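Local structure of anaphase-promoting complex subunit cut9 (Schizosaccharomyces pombe, 2XPI) at residues R393-F396 and S397-S400; P404-G407 and P408-I411. The protein is a tetratricopeptide-repeat subunit of the anaphase-promoting complex/cyclosome, the E3 ubiquitin ligase that controls progression through mitosis and G1. One frame throughout, in Å; residues are numbered along the deposited sequence.

Contact 1: residues R393-F396 and S397-S400; sequences RRYF and SKSS
K398 runs side by side with R394 and with Y395, pointing the same way as each. Its CD lies over one face of the R394 guanidinium, 4.1 Å from NH2 of R394, and meets CD1 of the Y395 ring obliquely at 4.2 Å. With CG anti to the backbone N (chi1 -171°) and the next two torsions also extended, the lysine offers its aliphatic stem to these neighbours. Its amine bends off at chi4, and NZ of K398 stays 4.8 Å from NH2 of R394, a like-charged pair not in contact; K398 also makes a cation-pi interaction with W376. CG of R394 covers one face of the Y395 ring, 3.8 Å above its plane and over its centre. R394, Y395 and K398 lie on helix 389-402, within the ninth TPR, where i to i+4 bonds such as S399 N to Y395 O (3.0 Å) set the spacing. Buried residues take another side: apolar F396 packs on L377 and I381 of helix 373-385, while S399, small, fits against A409 of helix 407-420 and W376 of helix 373-385, its hydroxyl bonded to A373 O. At S400, OG lies 3.0 Å from F396 O and 3.2 Å from S397 O, two backbone acceptors competing for one proton.

Contact 2: residues P404-G407 and P408-I411; sequences PQFG and PAWI
P408 opens the helical segment by laying its ring against F406: CD of P408 sits over one face of the phenyl ring, 4.0 Å from CD1 of F406, and the two side chains cross at about a right angle. Proline suits the first turn of a helix, since it has no N-H to donate and the backbone there needs none. A409 follows, its CB 3.8 Å from CD2 of F406; the phenyl ring reaches both residues because its CG is anti to the backbone N (chi1 -160°). The amide of A409 makes a weak bond to F406 O (3.2 Å), an early link in the helix start. W410 turns its indole back to the loop, where NE1 donates to P404 O at 3.1 Å with an N-H...O angle of 151°. The donor stands above the carbonyl plane, and CD1 of W410 lies 3.3 Å from F406 O, so the five-membered ring borders two loop carbonyls. A phenylalanine here would probably leave P404 O without its indole donor and the loop less firmly tied to the first turn. At I411 the regular helix pattern is established: I411 N bonds to G407 O at 3.1 Å, and the same oxygen takes a weak bond from W410 N. The tenth TPR is among the repeats that bind hcn1, and P408 and I411 lie against a chain of another protein, probably this partner. The contact joins the loop after helix 389-402 to the start of helix 407-420. F406 faces helix 373-385 through V374 and L377, A409 lies against S399 and S400 of helix 389-402, and W410 and I411 share A433 on helix 423-435.

In the fold
Contacts 1 and 2 lie on consecutive helices, with centres 9 Å apart, and each has an outer and an inner side: R394 exposed against buried F396, S399 and S400 in contact 1; P404 exposed against buried G407, A409 and I411 in contact 2. They meet round S399 and A409, with OG of S399 3.3 Å from CB of A409; the larger F406 and F396 also join in. Contact 1 lies within helix 389-402, whereas contact 2 starts helix 407-420. Both use aromatic rings, but contact 2 sets them against proline and loop carbonyls where contact 1 has R394 and K398. Contact 2 is nearer the chain centre, about 8 Å against 16 Å between centres.

Contact 1: residues R393-F396 and S397-S400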
loop_
_atom_site.group_PDB
_atom_site.type_symbol
_atom_site.label_atom_id
_atom_site.label_comp_id
_atom_site.label_asym_id
_atom_site.label_seq_id
_atom_site.Cartn_x
_atom_site.Cartn_y
_atom_site.Cartn_z
ATOM N N ARG A 393 -21.614 12.106 -20.690
ATOM C CA ARG A 393 -20.833 11.180 -21.510
ATOM C C ARG A 393 -19.391 11.069 -21.044
ATOM O O ARG A 393 -18.883 9.961 -20.893
ATOM C CB ARG A 393 -20.841 11.557 -22.981
ATOM C CG ARG A 393 -19.991 10.608 -23.806
ATOM C CD ARG A 393 -20.542 10.407 -25.184
ATOM N NE ARG A 393 -20.198 11.498 -26.082
ATOM C CZ ARG A 393 -21.083 12.208 -26.777
ATOM N NH1 ARG A 393 -22.387 11.957 -26.679
ATOM N NH2 ARG A 393 -20.653 13.177 -27.577
ATOM N N ARG A 394 -18.740 12.208 -20.812
ATOM C CA ARG A 394 -17.382 12.191 -20.276
ATOM C C ARG A 394 -17.255 11.249 -19.054
ATOM O O ARG A 394 -16.296 10.477 -18.943
ATOM C CB ARG A 394 -16.866 13.594 -19.898
ATOM C CG ARG A 394 -15.952 13.506 -18.662
ATOM C CD ARG A 394 -14.993 14.654 -18.473
ATOM N NE ARG A 394 -13.653 14.264 -17.993
ATOM C CZ ARG A 394 -13.098 13.045 -18.062
ATOM N NH1 ARG A 394 -13.739 12.001 -18.583
ATOM N NH2 ARG A 394 -11.859 12.871 -17.615
ATOM N N TYR A 395 -18.212 11.318 -18.137
ATOM C CA TYR A 395 -18.047 10.633 -16.856
ATOM C C TYR A 395 -18.380 9.160 -16.892
ATOM O O TYR A 395 -17.783 8.395 -16.152
ATOM C CB TYR A 395 -18.764 11.368 -15.724
ATOM C CG TYR A 395 -18.015 12.639 -15.397
ATOM C CD1 TYR A 395 -16.781 12.590 -14.751
ATOM C CD2 TYR A 395 -18.512 13.884 -15.765
ATOM C CE1 TYR A 395 -16.083 13.741 -14.457
ATOM C CE2 TYR A 395 -17.813 15.049 -15.471
ATOM C CZ TYR A 395 -16.599 14.964 -14.827
ATOM O OH TYR A 395 -15.887 16.107 -14.548
ATOM N N PHE A 396 -19.304 8.760 -17.763
ATOM C CA PHE A 396 -19.570 7.350 -17.949
ATOM C C PHE A 396 -18.388 6.785 -18.707
ATOM O O PHE A 396 -18.018 5.617 -18.537
ATOM C CB PHE A 396 -20.862 7.122 -18.722
ATOM C CG PHE A 396 -22.088 7.604 -18.007
ATOM C CD1 PHE A 396 -22.376 7.163 -16.723
ATOM C CD2 PHE A 396 -22.968 8.476 -18.629
ATOM C CE1 PHE A 396 -23.498 7.600 -16.061
ATOM C CE2 PHE A 396 -24.094 8.911 -17.979
ATOM C CZ PHE A 396 -24.358 8.474 -16.687
ATOM N N SER A 397 -17.782 7.619 -19.538
ATOM C CA SER A 397 -16.539 7.226 -20.184
ATOM C C SER A 397 -15.435 6.954 -19.158
ATOM O O SER A 397 -14.725 5.959 -19.253
ATOM C CB SER A 397 -16.058 8.293 -21.156
ATOM O OG SER A 397 -15.014 7.768 -21.958
ATOM N N LYS A 398 -15.297 7.845 -18.186
ATOM C CA LYS A 398 -14.213 7.784 -17.220
ATOM C C LYS A 398 -14.365 6.555 -16.333
ATOM O O LYS A 398 -13.399 5.855 -16.039
ATOM C CB LYS A 398 -14.231 9.049 -16.368
ATOM C CG LYS A 398 -13.037 9.226 -15.471
ATOM C CD LYS A 398 -13.205 10.437 -14.583
ATOM C CE LYS A 398 -12.281 10.326 -13.367
ATOM N NZ LYS A 398 -10.815 10.395 -13.676
ATOM N N SER A 399 -15.602 6.301 -15.930
ATOM C CA SER A 399 -15.964 5.199 -15.058
ATOM C C SER A 399 -15.815 3.840 -15.765
ATOM O O SER A 399 -15.270 2.907 -15.209
ATOM C CB SER A 399 -17.404 5.431 -14.584
ATOM O OG SER A 399 -17.962 4.309 -13.964
ATOM N N SER A 400 -16.287 3.736 -17.002
ATOM C CA SER A 400 -16.216 2.481 -17.727
ATOM C C SER A 400 -14.780 2.188 -18.156
ATOM O O SER A 400 -14.436 1.062 -18.519
ATOM C CB SER A 400 -17.122 2.546 -18.951
ATOM O OG SER A 400 -16.599 3.430 -19.931
#

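Contact 2: residues P404-G407 and P408-I411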
loop_
_atom_site.group_PDB
_atom_site.type_symbol
_atom_site.label_atom_id
_atom_site.label_comp_id
_atom_site.label_asym_id
_atom_site.label_seq_id
_atom_site.Cartn_x
_atom_site.Cartn_y
_atom_site.Cartn_z
ATOM N N PRO A 404 -13.688 -1.433 -16.849
ATOM C CA PRO A 404 -14.307 -1.871 -18.100
ATOM C C PRO A 404 -15.324 -2.971 -17.874
ATOM O O PRO A 404 -16.089 -3.299 -18.773
ATOM C CB PRO A 404 -13.127 -2.420 -18.902
ATOM C CG PRO A 404 -11.893 -1.853 -18.269
ATOM C CD PRO A 404 -12.222 -1.625 -16.837
ATOM N N GLN A 405 -15.323 -3.557 -16.691
ATOM C CA GLN A 405 -16.277 -4.619 -16.378
ATOM C C GLN A 405 -17.568 -4.066 -15.752
ATOM O O GLN A 405 -18.540 -4.800 -15.533
ATOM C CB GLN A 405 -15.626 -5.647 -15.454
ATOM C CG GLN A 405 -15.498 -7.035 -16.070
ATOM C CD GLN A 405 -14.575 -7.083 -17.269
ATOM O OE1 GLN A 405 -13.576 -6.373 -17.335
ATOM N NE2 GLN A 405 -14.903 -7.933 -18.225
ATOM N N PHE A 406 -17.569 -2.757 -15.501
ATOM C CA PHE A 406 -18.657 -2.065 -14.818
ATOM C C PHE A 406 -19.854 -1.752 -15.724
ATOM O O PHE A 406 -19.900 -0.708 -16.381
ATOM C CB PHE A 406 -18.118 -0.764 -14.218
ATOM C CG PHE A 406 -18.974 -0.210 -13.120
ATOM C CD1 PHE A 406 -19.632 -1.065 -12.241
ATOM C CD2 PHE A 406 -19.120 1.151 -12.963
ATOM C CE1 PHE A 406 -20.427 -0.557 -11.223
ATOM C CE2 PHE A 406 -19.901 1.656 -11.957
ATOM C CZ PHE A 406 -20.560 0.805 -11.085
ATOM N N GLY A 407 -20.828 -2.650 -15.731
ATOM C CA GLY A 407 -21.979 -2.558 -16.617
ATOM C C GLY A 407 -22.789 -1.280 -16.581
ATOM O O GLY A 407 -23.003 -0.679 -17.622
ATOM N N PRO A 408 -23.254 -0.862 -15.388
ATOM C CA PRO A 408 -23.988 0.404 -15.226
ATOM C C PRO A 408 -23.349 1.598 -15.930
ATOM O O PRO A 408 -24.072 2.445 -16.448
ATOM C CB PRO A 408 -23.981 0.614 -13.700
ATOM C CG PRO A 408 -23.965 -0.756 -13.138
ATOM C CD PRO A 408 -23.149 -1.598 -14.105
ATOM N N ALA A 409 -22.026 1.681 -15.963
ATOM C CA ALA A 409 -21.357 2.815 -16.598
ATOM C C ALA A 409 -21.503 2.742 -18.108
ATOM O O ALA A 409 -21.527 3.771 -18.791
ATOM C CB ALA A 409 -19.906 2.844 -16.224
ATOM N N TRP A 410 -21.577 1.520 -18.636
ATOM C CA TRP A 410 -21.752 1.325 -20.069
ATOM C C TRP A 410 -23.152 1.720 -20.502
ATOM O O TRP A 410 -23.304 2.348 -21.529
ATOM C CB TRP A 410 -21.433 -0.115 -20.482
ATOM C CG TRP A 410 -19.953 -0.394 -20.557
ATOM C CD1 TRP A 410 -19.193 -1.041 -19.625
ATOM C CD2 TRP A 410 -19.054 -0.014 -21.609
ATOM N NE1 TRP A 410 -17.886 -1.092 -20.033
ATOM C CE2 TRP A 410 -17.771 -0.473 -21.248
ATOM C CE3 TRP A 410 -19.214 0.650 -22.829
ATOM C CZ2 TRP A 410 -16.648 -0.288 -22.063
ATOM C CZ3 TRP A 410 -18.094 0.844 -23.635
ATOM C CH2 TRP A 410 -16.829 0.372 -23.247
ATOM N N ILE A 411 -24.168 1.361 -19.712
ATOM C CA ILE A 411 -25.546 1.763 -19.998
ATOM C C ILE A 411 -25.655 3.289 -20.019
ATOM O O ILE A 411 -26.148 3.873 -20.985
ATOM C CB ILE A 411 -26.570 1.163 -18.993
ATOM C CG1 ILE A 411 -26.694 -0.356 -19.183
ATOM C CG2 ILE A 411 -27.941 1.754 -19.208
ATOM C CD1 ILE A 411 -26.850 -0.807 -20.651
#